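Long-range contacts in sulfate adenylyltransferase (Allochromatium vinosum, PDB 4DNX), which catalyses the transfer of the adenylyl group of ATP to sulfate, giving adenosine 5'-phosphosulfate and diphosphate: residues S66-M71 against P80-C85; L101-V106 against N165-Q170; Q193-F198 against G288-I293; T200-H205 against P235-A240; S336-R341 against P353-Q358. One frame throughout, in Å; residues are numbered along the deposited sequence.

Interaction 1 (S66-M71 against P80-C85); sequences SSAQSM and PVPLLC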
# COMPACT_ATOMS: atom_id res chain seq x y z
N SER A 66 6.66 29.44 -17.72
CA SER A 66 6.36 30.22 -16.52
C SER A 66 6.84 29.47 -15.25
O SER A 66 7.45 30.08 -14.37
CB SER A 66 4.86 30.52 -16.44
OG SER A 66 4.61 31.45 -15.38
N SER A 67 6.63 28.16 -15.20
CA SER A 67 7.10 27.33 -14.05
C SER A 67 8.65 27.39 -13.92
O SER A 67 9.22 27.62 -12.82
CB SER A 67 6.62 25.88 -14.25
OG SER A 67 6.95 25.17 -13.07
N ALA A 68 9.34 27.21 -15.06
CA ALA A 68 10.79 27.23 -15.08
C ALA A 68 11.32 28.56 -14.56
O ALA A 68 12.26 28.60 -13.76
CB ALA A 68 11.32 26.96 -16.51
N GLN A 69 10.75 29.68 -15.01
CA GLN A 69 11.38 30.95 -14.72
C GLN A 69 10.91 31.58 -13.42
O GLN A 69 11.65 32.40 -12.84
CB GLN A 69 11.12 31.96 -15.86
CG GLN A 69 11.71 31.54 -17.19
CD GLN A 69 11.28 32.45 -18.28
OE1 GLN A 69 11.93 33.46 -18.57
NE2 GLN A 69 10.18 32.11 -18.92
N SER A 70 9.70 31.23 -12.99
CA SER A 70 9.05 31.98 -11.89
C SER A 70 8.34 31.10 -10.84
O SER A 70 7.74 31.63 -9.87
CB SER A 70 8.09 33.05 -12.45
OG SER A 70 6.92 32.43 -12.97
N MET A 71 8.41 29.78 -11.03
CA MET A 71 7.72 28.80 -10.19
C MET A 71 6.22 29.01 -10.13
O MET A 71 5.58 28.63 -9.16
CB MET A 71 8.34 28.74 -8.77
CG MET A 71 9.85 28.53 -8.73
SD MET A 71 10.30 28.44 -6.94
CE MET A 71 11.89 29.23 -6.86
N PRO A 80 6.75 24.41 -8.80
CA PRO A 80 8.17 24.74 -8.95
C PRO A 80 8.95 24.21 -10.13
O PRO A 80 10.02 24.75 -10.38
CB PRO A 80 8.80 24.23 -7.64
CG PRO A 80 7.91 23.22 -7.13
CD PRO A 80 6.51 23.48 -7.67
N VAL A 81 8.48 23.18 -10.82
CA VAL A 81 9.17 22.68 -12.03
C VAL A 81 8.19 22.37 -13.15
O VAL A 81 7.04 22.04 -12.91
CB VAL A 81 10.04 21.39 -11.74
CG1 VAL A 81 11.06 21.67 -10.62
CG2 VAL A 81 9.14 20.20 -11.43
N PRO A 82 8.64 22.43 -14.40
CA PRO A 82 7.73 22.12 -15.49
C PRO A 82 7.37 20.66 -15.40
O PRO A 82 8.18 19.87 -14.96
CB PRO A 82 8.58 22.36 -16.76
CG PRO A 82 9.84 23.01 -16.36
CD PRO A 82 9.91 23.03 -14.83
N LEU A 83 6.13 20.31 -15.78
CA LEU A 83 5.74 18.92 -15.92
C LEU A 83 5.44 18.70 -17.38
O LEU A 83 4.35 19.02 -17.85
CB LEU A 83 4.45 18.63 -15.13
CG LEU A 83 4.53 18.59 -13.61
CD1 LEU A 83 3.13 18.13 -13.07
CD2 LEU A 83 5.66 17.69 -13.09
N LEU A 84 6.42 18.16 -18.10
CA LEU A 84 6.29 18.05 -19.56
C LEU A 84 6.19 16.59 -20.01
O LEU A 84 6.73 15.66 -19.38
CB LEU A 84 7.49 18.71 -20.24
CG LEU A 84 7.49 20.26 -20.26
CD1 LEU A 84 8.84 20.77 -20.63
CD2 LEU A 84 6.42 20.78 -21.27
N CYS A 85 5.45 16.40 -21.10
CA CYS A 85 5.47 15.10 -21.82
C CYS A 85 6.05 15.38 -23.19
O CYS A 85 5.34 15.79 -24.13
CB CYS A 85 4.04 14.53 -21.97
SG CYS A 85 4.09 12.93 -22.79
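With a first torsion of -173°, Ser67 swings OG to the side opposite its own backbone N and lays it against the Val81-Pro82 peptide, while a chi1 of -52° at Met71 leads the chain away from its carbonyl carbon and past Pro80. Ser67 OG comes within 3.1 Å of Val81 C, a tight approach to the peptide. Pro82 N, 3.5 Å from Ser67 OG, has no hydrogen to share, and the hydroxyl is hydrogen-bonded instead to Phe79 O. Serine is small enough for the close pass of the 80-85 chain, and its hydroxyl can make that bond to Phe79. The contact joins the last turn of helix 61-70 to the extended connection leading to strand 86-87, inside the PUA-like domain. Met71, with positive phi, ends the helical run and turns the chain out of it. Its CB rests 4.0 Å from Pro80 CA, whereas the bent thioether end leads elsewhere. Further along, Ala68 CB meets Pro82 CG at 4.2 Å, a methyl small enough for the rigid ring to pack beside the helix. Arg275, on helix 274-287, hydrogen-bonds to both Ala68 O and Pro80 O, so one guanidinium group bridges the two segments.

Interaction 2 (L101-V106 against N165-Q170); sequences LRDPNV and NFSYFQ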
# COMPACT_ATOMS: atom_id res chain seq x y z
N LEU A 101 -1.15 6.70 -22.74
CA LEU A 101 0.29 6.87 -22.44
C LEU A 101 0.81 5.54 -21.88
O LEU A 101 0.29 5.04 -20.89
CB LEU A 101 0.48 7.98 -21.41
CG LEU A 101 -0.11 9.36 -21.71
CD1 LEU A 101 0.26 10.35 -20.62
CD2 LEU A 101 0.29 9.87 -23.13
N ARG A 102 1.84 4.97 -22.52
CA ARG A 102 2.32 3.62 -22.19
C ARG A 102 3.64 3.76 -21.41
O ARG A 102 4.38 4.69 -21.64
CB ARG A 102 2.49 2.80 -23.45
CG ARG A 102 1.09 2.36 -24.02
CD ARG A 102 1.22 1.52 -25.27
NE ARG A 102 -0.10 0.97 -25.64
CZ ARG A 102 -0.68 -0.14 -25.15
NH1 ARG A 102 -0.12 -0.88 -24.17
NH2 ARG A 102 -1.89 -0.48 -25.61
N ASP A 103 3.87 2.83 -20.49
CA ASP A 103 4.96 2.88 -19.50
C ASP A 103 6.27 2.36 -20.14
O ASP A 103 6.34 1.21 -20.56
CB ASP A 103 4.57 1.96 -18.33
CG ASP A 103 5.34 2.25 -17.08
OD1 ASP A 103 6.50 2.76 -17.13
OD2 ASP A 103 4.75 2.00 -15.98
N PRO A 104 7.32 3.19 -20.13
CA PRO A 104 8.62 2.73 -20.65
C PRO A 104 9.35 1.76 -19.72
O PRO A 104 10.34 1.12 -20.16
CB PRO A 104 9.42 4.04 -20.78
CG PRO A 104 8.93 4.89 -19.64
CD PRO A 104 7.39 4.60 -19.71
N ASN A 105 8.88 1.62 -18.49
CA ASN A 105 9.65 0.88 -17.46
C ASN A 105 9.01 -0.44 -17.00
O ASN A 105 9.35 -0.99 -15.94
CB ASN A 105 9.87 1.77 -16.25
CG ASN A 105 10.75 2.97 -16.56
OD1 ASN A 105 11.78 2.89 -17.30
ND2 ASN A 105 10.38 4.09 -15.99
N VAL A 106 8.06 -0.92 -17.78
CA VAL A 106 7.41 -2.22 -17.57
C VAL A 106 7.39 -2.98 -18.87
O VAL A 106 6.97 -2.44 -19.91
CB VAL A 106 5.96 -2.03 -16.97
CG1 VAL A 106 5.29 -3.42 -16.79
CG2 VAL A 106 6.03 -1.25 -15.64
N ASN A 165 -2.58 3.19 -12.96
CA ASN A 165 -1.72 2.43 -12.02
C ASN A 165 -0.52 3.24 -11.64
O ASN A 165 -0.31 4.38 -12.15
CB ASN A 165 -1.30 1.06 -12.60
CG ASN A 165 -0.54 1.19 -13.91
OD1 ASN A 165 0.61 1.64 -13.93
ND2 ASN A 165 -1.20 0.81 -15.01
N PHE A 166 0.27 2.69 -10.70
CA PHE A 166 1.47 3.38 -10.23
C PHE A 166 2.73 2.70 -10.68
O PHE A 166 3.78 2.81 -10.00
CB PHE A 166 1.41 3.50 -8.71
CG PHE A 166 0.19 4.29 -8.24
CD1 PHE A 166 0.03 5.61 -8.63
CD2 PHE A 166 -0.75 3.74 -7.38
CE1 PHE A 166 -1.07 6.37 -8.22
CE2 PHE A 166 -1.86 4.53 -6.94
CZ PHE A 166 -2.02 5.83 -7.35
N SER A 167 2.65 2.05 -11.84
CA SER A 167 3.87 1.53 -12.51
C SER A 167 4.58 0.45 -11.62
O SER A 167 3.96 -0.21 -10.72
CB SER A 167 4.76 2.73 -12.91
OG SER A 167 5.89 2.35 -13.74
N TYR A 168 5.89 0.28 -11.83
CA TYR A 168 6.65 -0.70 -11.12
C TYR A 168 6.89 -0.27 -9.68
O TYR A 168 7.28 -1.11 -8.84
CB TYR A 168 7.99 -0.96 -11.85
CG TYR A 168 8.99 0.16 -11.72
CD1 TYR A 168 9.02 1.21 -12.65
CD2 TYR A 168 9.94 0.15 -10.71
CE1 TYR A 168 9.96 2.26 -12.54
CE2 TYR A 168 10.83 1.18 -10.56
CZ TYR A 168 10.88 2.20 -11.49
OH TYR A 168 11.80 3.20 -11.36
N PHE A 169 6.64 1.00 -9.36
CA PHE A 169 6.91 1.47 -7.98
C PHE A 169 5.99 0.72 -7.00
O PHE A 169 6.41 0.38 -5.87
CB PHE A 169 6.64 2.97 -7.86
CG PHE A 169 7.48 3.81 -8.81
CD1 PHE A 169 8.88 3.87 -8.66
CD2 PHE A 169 6.89 4.50 -9.86
CE1 PHE A 169 9.67 4.67 -9.51
CE2 PHE A 169 7.67 5.29 -10.74
CZ PHE A 169 9.07 5.38 -10.57
N GLN A 170 4.72 0.52 -7.39
CA GLN A 170 3.82 -0.28 -6.55
C GLN A 170 4.04 -1.77 -6.68
O GLN A 170 4.14 -2.45 -5.65
CB GLN A 170 2.32 0.07 -6.69
CG GLN A 170 1.53 -0.51 -5.47
CD GLN A 170 0.12 0.06 -5.30
OE1 GLN A 170 -0.61 0.18 -6.29
NE2 GLN A 170 -0.27 0.36 -4.03
O HOH W 1 2.30 0.77 -15.78
O HOH W 2 7.56 4.06 -14.97
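Asp103 OD2 is gripped twice: Ser167 OG donates to its syn lone pair at 2.5 Å, and a water donates to it at 2.7 Å. The same water also donates to Asn165 OD1. Asn165 OD1 in turn takes the N-H of Ser167 in an Asx turn, in the carbonyl plane, and thereby sets the backbone that carries the hydroxyl. A second water donates to Asp103 OD1 and to Ser167 OG, both at 2.7 Å, and accepts from Asn105 ND2, which also binds Ser38 OG. Asp103 OD1 closes an Asx turn of its own with Asn105 N, met from above the carboxylate plane. Aspartate suits its place because one oxygen closes this turn while the other takes the serine across the contact; Asn165 folds back on its own chain and reaches Asp103 through water.

Beside this polar network lies an apolar patch. The Tyr168 ring, placed by a chi1 of 73° between its backbone N and carbonyl carbon, receives Asn105 CB at 3.7 Å from CD1, with amide and ring planes 89° apart. Val106 CG2 adds a contact to Tyr168 CB at 4.3 Å. The contact thus ties the loop leaving strand 98-102 to the start of helix 167-172, with Val45 of helix 38-48 packing on Ser167.

Interaction 3 (Q193-F198 against G288-I293); sequences QKIVAF and GATHFI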
# COMPACT_ATOMS: atom_id res chain seq x y z
N GLN A 193 0.04 15.82 15.13
CA GLN A 193 -0.25 17.24 14.84
C GLN A 193 0.91 17.98 14.15
O GLN A 193 0.70 18.86 13.33
CB GLN A 193 -0.54 18.01 16.14
CG GLN A 193 -1.56 17.38 17.06
CD GLN A 193 -2.96 17.68 16.61
OE1 GLN A 193 -3.27 17.65 15.42
NE2 GLN A 193 -3.82 17.96 17.57
N LYS A 194 2.14 17.60 14.51
CA LYS A 194 3.33 18.12 13.84
C LYS A 194 4.11 16.90 13.38
O LYS A 194 4.26 15.90 14.11
CB LYS A 194 4.15 19.01 14.77
CG LYS A 194 3.46 20.36 14.99
CD LYS A 194 4.20 21.20 15.99
CE LYS A 194 3.57 22.60 16.07
NZ LYS A 194 4.02 23.35 17.28
N ILE A 195 4.56 16.95 12.13
CA ILE A 195 5.15 15.76 11.48
C ILE A 195 6.38 16.19 10.69
O ILE A 195 6.27 17.06 9.81
CB ILE A 195 4.12 15.10 10.48
CG1 ILE A 195 2.78 14.77 11.20
CG2 ILE A 195 4.72 13.86 9.83
CD1 ILE A 195 1.76 15.90 11.14
N VAL A 196 7.55 15.60 11.00
CA VAL A 196 8.79 15.88 10.23
C VAL A 196 8.90 14.88 9.08
O VAL A 196 8.61 13.70 9.28
CB VAL A 196 10.01 15.69 11.16
CG1 VAL A 196 11.34 15.74 10.37
CG2 VAL A 196 9.98 16.72 12.30
N ALA A 197 9.31 15.30 7.88
CA ALA A 197 9.55 14.34 6.79
C ALA A 197 11.05 14.27 6.53
O ALA A 197 11.75 15.34 6.59
CB ALA A 197 8.81 14.82 5.50
N PHE A 198 11.55 13.07 6.26
CA PHE A 198 12.97 12.83 5.97
C PHE A 198 13.07 11.91 4.77
O PHE A 198 12.54 10.82 4.82
CB PHE A 198 13.68 12.17 7.19
CG PHE A 198 15.14 11.83 6.93
CD1 PHE A 198 16.09 12.86 6.86
CD2 PHE A 198 15.55 10.50 6.75
CE1 PHE A 198 17.46 12.55 6.62
CE2 PHE A 198 16.95 10.20 6.52
CZ PHE A 198 17.83 11.22 6.46
N GLY A 288 1.07 15.79 3.99
CA GLY A 288 0.64 16.11 5.35
C GLY A 288 1.76 16.44 6.33
O GLY A 288 1.49 16.65 7.53
N ALA A 289 3.00 16.48 5.85
CA ALA A 289 4.12 16.85 6.73
C ALA A 289 4.09 18.35 7.00
O ALA A 289 3.73 19.15 6.11
CB ALA A 289 5.46 16.46 6.11
N THR A 290 4.46 18.72 8.23
CA THR A 290 4.51 20.12 8.63
C THR A 290 5.93 20.70 8.56
O THR A 290 6.09 21.93 8.56
CB THR A 290 3.91 20.34 10.06
OG1 THR A 290 4.63 19.55 11.00
CG2 THR A 290 2.44 19.97 10.15
N HIS A 291 6.93 19.81 8.56
CA HIS A 291 8.35 20.18 8.58
C HIS A 291 9.11 19.24 7.64
O HIS A 291 8.77 18.07 7.54
CB HIS A 291 8.89 20.07 10.01
CG HIS A 291 8.29 21.08 10.93
ND1 HIS A 291 7.05 20.91 11.53
CD2 HIS A 291 8.73 22.30 11.32
CE1 HIS A 291 6.76 21.97 12.25
NE2 HIS A 291 7.76 22.83 12.14
N PHE A 292 10.14 19.74 6.98
CA PHE A 292 10.92 18.95 6.06
C PHE A 292 12.39 19.22 6.30
O PHE A 292 12.80 20.38 6.38
CB PHE A 292 10.57 19.36 4.60
CG PHE A 292 11.42 18.67 3.56
CD1 PHE A 292 11.65 17.31 3.61
CD2 PHE A 292 11.92 19.40 2.48
CE1 PHE A 292 12.44 16.65 2.61
CE2 PHE A 292 12.69 18.79 1.51
CZ PHE A 292 12.95 17.42 1.56
N ILE A 293 13.17 18.15 6.47
CA ILE A 293 14.61 18.30 6.78
C ILE A 293 15.39 18.50 5.46
O ILE A 293 15.31 17.66 4.54
CB ILE A 293 15.15 17.04 7.45
CG1 ILE A 293 14.56 16.88 8.85
CG2 ILE A 293 16.72 17.05 7.57
CD1 ILE A 293 14.90 15.54 9.52
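Two neighbouring strands of the five-stranded parallel sheet, 195-200 and 291-294, meet here, their short axes 4.6 Å apart and 29° from parallel. The pairing begins where the preceding helix ends: Gly288, with positive phi, completes a Schellman motif, a backbone shape that a side chain at this residue would find strained. Thr290 then enters the ladder with its side chain. A chi1 of 58° sets OG1 between its own N and carbonyl carbon, where it accepts from Ile195 N at 2.8 Å and also shares a hydrogen bond with His291 ND1, helping to fix the imidazole. Ile195 O accepts twice, from Thr290 N and from His291 N. Regular parallel bonding follows, with Ala197 N donating to His291 O at 2.8 Å and Ala197 O accepting from Ile293 N at 3.2 Å.

The side chains divide between the two faces. Val196 and His291 share the face packed by Val219 of helix 206-219, and Val196 CG1 lies 3.7 Å from Ile293 CD1. That same methyl of Ile293 reaches Phe198 CD1 at 4.0 Å, so branched and aromatic groups pack under the helix. On the other face Ala197 CB nestles 3.8 Å from Ala289 CB, its small size suiting the approach of Arg284 and Met287 from helix 274-287. Phe292 lies beside it, against the same helix and Ile325. A parallel sheet in strand order 3-2-1-4-5 with helices on both faces is the hallmark of a Rossmann-like fold, and this pair joins its first and fourth strands.

Interaction 4 (T200-H205 against P235-A240); sequences TRNPMH and PGDIPA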
# COMPACT_ATOMS: atom_id res chain seq x y z
N THR A 200 15.21 9.40 2.23
CA THR A 200 16.45 8.61 2.11
C THR A 200 16.29 7.56 1.04
O THR A 200 15.18 7.24 0.69
CB THR A 200 16.84 7.92 3.44
OG1 THR A 200 18.17 7.39 3.31
CG2 THR A 200 15.85 6.83 3.81
N ARG A 201 17.41 7.07 0.47
CA ARG A 201 17.29 5.88 -0.37
C ARG A 201 18.12 4.72 0.14
O ARG A 201 18.10 3.62 -0.43
CB ARG A 201 17.55 6.15 -1.87
CG ARG A 201 18.89 6.69 -2.20
CD ARG A 201 18.97 7.00 -3.71
NE ARG A 201 20.22 7.70 -4.02
CZ ARG A 201 20.42 9.02 -3.88
NH1 ARG A 201 19.45 9.81 -3.42
NH2 ARG A 201 21.59 9.55 -4.19
N ASN A 202 18.88 4.96 1.21
CA ASN A 202 19.61 3.87 1.82
C ASN A 202 19.35 3.69 3.33
O ASN A 202 18.59 4.49 3.92
CB ASN A 202 21.09 3.93 1.44
CG ASN A 202 21.32 3.34 0.06
OD1 ASN A 202 20.88 2.20 -0.27
ND2 ASN A 202 21.93 4.14 -0.80
N PRO A 203 19.90 2.62 3.93
CA PRO A 203 19.76 2.43 5.38
C PRO A 203 20.18 3.63 6.19
O PRO A 203 21.09 4.38 5.80
CB PRO A 203 20.66 1.24 5.68
CG PRO A 203 20.68 0.46 4.36
CD PRO A 203 20.75 1.58 3.33
N MET A 204 19.53 3.82 7.33
CA MET A 204 19.83 4.97 8.17
C MET A 204 20.68 4.48 9.35
O MET A 204 20.26 3.61 10.11
CB MET A 204 18.52 5.58 8.67
CG MET A 204 17.78 6.33 7.55
SD MET A 204 16.12 6.74 8.12
CE MET A 204 16.49 7.90 9.46
N HIS A 205 21.91 5.01 9.44
CA HIS A 205 22.75 4.76 10.60
C HIS A 205 22.52 5.84 11.65
O HIS A 205 21.55 6.62 11.56
CB HIS A 205 24.20 4.58 10.14
CG HIS A 205 24.34 3.33 9.34
ND1 HIS A 205 24.28 2.08 9.92
CD2 HIS A 205 24.39 3.13 8.00
CE1 HIS A 205 24.36 1.16 8.98
NE2 HIS A 205 24.44 1.77 7.81
N PRO A 235 24.18 1.12 -8.82
CA PRO A 235 25.45 0.47 -8.37
C PRO A 235 25.85 0.77 -6.90
O PRO A 235 25.92 1.94 -6.51
CB PRO A 235 26.49 1.05 -9.34
CG PRO A 235 25.71 1.37 -10.58
CD PRO A 235 24.29 1.72 -10.16
N GLY A 236 26.08 -0.27 -6.09
CA GLY A 236 26.37 -0.09 -4.64
C GLY A 236 25.20 0.21 -3.68
O GLY A 236 25.39 0.32 -2.47
N ASP A 237 23.98 0.34 -4.21
CA ASP A 237 22.81 0.53 -3.36
C ASP A 237 22.46 -0.81 -2.63
O ASP A 237 22.77 -1.89 -3.12
CB ASP A 237 21.60 1.05 -4.17
CG ASP A 237 21.56 2.59 -4.31
OD1 ASP A 237 22.45 3.30 -3.80
OD2 ASP A 237 20.59 3.10 -4.94
N ILE A 238 21.80 -0.70 -1.47
CA ILE A 238 21.35 -1.87 -0.73
C ILE A 238 20.01 -2.32 -1.32
O ILE A 238 19.09 -1.50 -1.41
CB ILE A 238 21.21 -1.52 0.79
CG1 ILE A 238 22.57 -1.10 1.39
CG2 ILE A 238 20.67 -2.67 1.61
CD1 ILE A 238 23.71 -2.06 1.05
N PRO A 239 19.88 -3.59 -1.72
CA PRO A 239 18.60 -4.10 -2.24
C PRO A 239 17.45 -3.78 -1.29
O PRO A 239 17.62 -3.78 -0.06
CB PRO A 239 18.81 -5.60 -2.32
CG PRO A 239 20.28 -5.76 -2.49
CD PRO A 239 20.89 -4.66 -1.67
N ALA A 240 16.29 -3.51 -1.88
CA ALA A 240 15.13 -3.06 -1.13
C ALA A 240 14.77 -3.88 0.12
O ALA A 240 14.52 -3.26 1.18
CB ALA A 240 13.91 -2.96 -2.07
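From CB, which points at the 235-240 loop, the Asn202 side chain carries its amide to Asp237 and Ile238. CG, the branch point, lies 4.0 Å from Asp237 OD1. One branch, OD1, accepts from Ile238 N at 3.3 Å in an almost straight bond, the donor tilted 30° from the carbonyl plane. The other, ND2, donates to Asp237 OD1 at 3.2 Å. This second bond is also nearly linear and lies in the amide plane; it meets OD1 from above the carboxylate plane, and the two flat groups stand 76° apart. Asparagine fits because one rigid group offers both an acceptor and a donor, reading a main-chain N-H and the side chain of the residue before it.

Next along the chain, Pro203 brings its ring against Ile238: CD is 3.8 Å from Ile238 CG1, and the two side chains pass at a slant. Proline supplies a rigid ring and isoleucine a branched apolar surface, which Ala246 of helix 240-254 and Tyr391 of helix 381-393 extend. Arg201 stays alongside, its NE 4.7 Å from Asp237 OD2, too far for a salt bridge, while Arg201 O is held by Arg243.

Both loops follow C-terminal ends of adjacent parallel strands, the usual place of the active site in Rossmann-like nucleotidyltransferases. The first carries Thr-Arg-Asn of the QXRN signature and the opening histidine of the HXXH signature of ATP sulfurylases, so its shape probably bears on the ATP and sulfate site.

Interaction 5 (S336-R341 against P353-Q358); sequences SKKLGR and PDDFIQ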
# COMPACT_ATOMS: atom_id res chain seq x y z
N SER A 336 29.70 13.65 19.79
CA SER A 336 30.37 14.43 20.82
C SER A 336 30.80 13.54 21.97
O SER A 336 29.96 12.91 22.62
CB SER A 336 29.42 15.49 21.41
OG SER A 336 30.04 16.08 22.56
N LYS A 337 32.11 13.52 22.24
CA LYS A 337 32.64 12.77 23.36
C LYS A 337 32.18 13.42 24.66
O LYS A 337 31.96 12.72 25.66
CB LYS A 337 34.16 12.80 23.34
CG LYS A 337 34.77 11.99 22.21
CD LYS A 337 36.27 11.91 22.41
CE LYS A 337 36.98 12.29 21.13
NZ LYS A 337 38.43 12.28 21.37
N LYS A 338 32.07 14.75 24.65
CA LYS A 338 31.69 15.49 25.86
C LYS A 338 30.24 15.23 26.25
O LYS A 338 29.93 15.13 27.44
CB LYS A 338 31.91 16.99 25.69
CG LYS A 338 33.35 17.44 25.79
CD LYS A 338 33.46 18.94 25.51
CE LYS A 338 34.33 19.63 26.51
NZ LYS A 338 35.35 20.49 25.85
N LEU A 339 29.35 15.14 25.26
CA LEU A 339 27.92 14.97 25.51
C LEU A 339 27.43 13.53 25.45
O LEU A 339 26.32 13.22 25.92
CB LEU A 339 27.08 15.86 24.56
CG LEU A 339 27.45 17.36 24.55
CD1 LEU A 339 26.74 18.07 23.40
CD2 LEU A 339 27.21 18.04 25.91
N GLY A 340 28.23 12.65 24.84
CA GLY A 340 27.85 11.24 24.67
C GLY A 340 26.69 11.01 23.73
O GLY A 340 25.87 10.12 23.94
N ARG A 341 26.64 11.78 22.64
CA ARG A 341 25.62 11.61 21.67
C ARG A 341 26.01 12.34 20.40
O ARG A 341 26.94 13.15 20.38
CB ARG A 341 24.28 12.15 22.17
CG ARG A 341 24.28 13.61 22.54
CD ARG A 341 22.85 13.94 22.97
NE ARG A 341 22.43 15.25 22.51
CZ ARG A 341 22.62 16.37 23.21
NH1 ARG A 341 23.21 16.33 24.39
NH2 ARG A 341 22.20 17.52 22.71
N PRO A 353 37.70 20.75 17.76
CA PRO A 353 37.63 19.60 16.84
C PRO A 353 37.90 18.26 17.53
O PRO A 353 37.29 17.26 17.18
CB PRO A 353 38.70 19.90 15.78
CG PRO A 353 39.41 21.14 16.24
CD PRO A 353 38.46 21.86 17.15
N ASP A 354 38.79 18.26 18.52
CA ASP A 354 39.14 17.03 19.26
C ASP A 354 38.00 16.48 20.14
O ASP A 354 38.08 15.35 20.62
CB ASP A 354 40.41 17.22 20.10
CG ASP A 354 40.97 18.64 20.04
OD1 ASP A 354 41.37 19.08 18.93
OD2 ASP A 354 41.02 19.32 21.09
N ASP A 355 36.95 17.27 20.36
CA ASP A 355 35.83 16.80 21.16
C ASP A 355 34.88 15.94 20.33
O ASP A 355 33.93 15.37 20.87
CB ASP A 355 35.06 17.94 21.83
CG ASP A 355 35.89 18.70 22.87
OD1 ASP A 355 36.87 18.16 23.45
OD2 ASP A 355 35.54 19.88 23.11
N PHE A 356 35.11 15.88 19.02
CA PHE A 356 34.24 15.11 18.12
C PHE A 356 34.89 13.84 17.62
O PHE A 356 36.08 13.78 17.44
CB PHE A 356 33.79 15.93 16.89
CG PHE A 356 32.96 17.13 17.22
CD1 PHE A 356 31.66 16.99 17.73
CD2 PHE A 356 33.47 18.41 17.02
CE1 PHE A 356 30.89 18.12 18.05
CE2 PHE A 356 32.72 19.55 17.34
CZ PHE A 356 31.42 19.40 17.85
N ILE A 357 34.08 12.82 17.36
CA ILE A 357 34.55 11.67 16.61
C ILE A 357 33.67 11.64 15.37
O ILE A 357 32.44 11.82 15.43
CB ILE A 357 34.42 10.34 17.38
CG1 ILE A 357 35.13 10.39 18.73
CG2 ILE A 357 35.00 9.19 16.57
CD1 ILE A 357 34.66 9.28 19.66
N GLN A 358 34.32 11.43 14.23
CA GLN A 358 33.63 11.43 12.96
C GLN A 358 33.89 10.14 12.21
O GLN A 358 35.00 9.59 12.26
CB GLN A 358 34.10 12.61 12.13
CG GLN A 358 33.01 13.66 11.87
CD GLN A 358 33.60 15.04 11.74
OE1 GLN A 358 34.44 15.45 12.54
NE2 GLN A 358 33.18 15.77 10.72
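Lys337 makes the tight part of the contact, lying over Asp355 and Ile357. Its backbone N donates to Asp355 O at 2.9 Å in a nearly straight bond, and its methylenes run across Ile357 at about a right angle, Lys337 CE 3.6 Å from Ile357 CG1. Beside it Ser336 and Phe356 form an antiparallel non-hydrogen-bonded pair, Ser336 CA 4.2 Å from Phe356 CD1. Serine suits its place because OG accepts from Leu339 N in an ST motif and bonds to His351. Gly340, which takes the positive phi, and Arg341 make a G1 beta bulge opposite Ser336.

The looser, solvent side holds the lysine ends. Lys337 NZ makes a weak bond to Asp354 O. Lys338, bent at chi3 and chi4, curls its exposed chain back so that NZ forms a salt bridge with Asp355 OD2 at 2.8 Å, approaching from above the carboxylate plane. Thr352 N also donates to that oxygen, which helps to keep the carboxylate in place. The main-chain bond thus ties the turn to the start of strand 356-357, beside the backbone pairing of Ile357 with Tyr335, whereas the lysine-aspartate pair adds a charge attraction that solvent would probably weaken.

Overall arrangement
Interaction 3 buries the most surface and lies nearest the chain's centre of the five, a parallel strand pair in the Rossmann-like sheet; interactions 1 and 2 are also buried but join helix and loop in or next to the PUA-like domain, one by close packing, the other by a carboxylate and waters. Interactions 4 and 5 lie at the surface and mix polar side-chain bonds with main-chain bonds and some apolar packing. Strand 195-200 serves both interactions 3 and 4, which touch where Phe198 CE2 meets Met204 CE at 3.8 Å. Helix 274-287 packs on interactions 1 and 3. Interactions 2 and 4 both reach the second subunit, whereas interaction 5 stands apart, its centre about 33 Å from that of the chain.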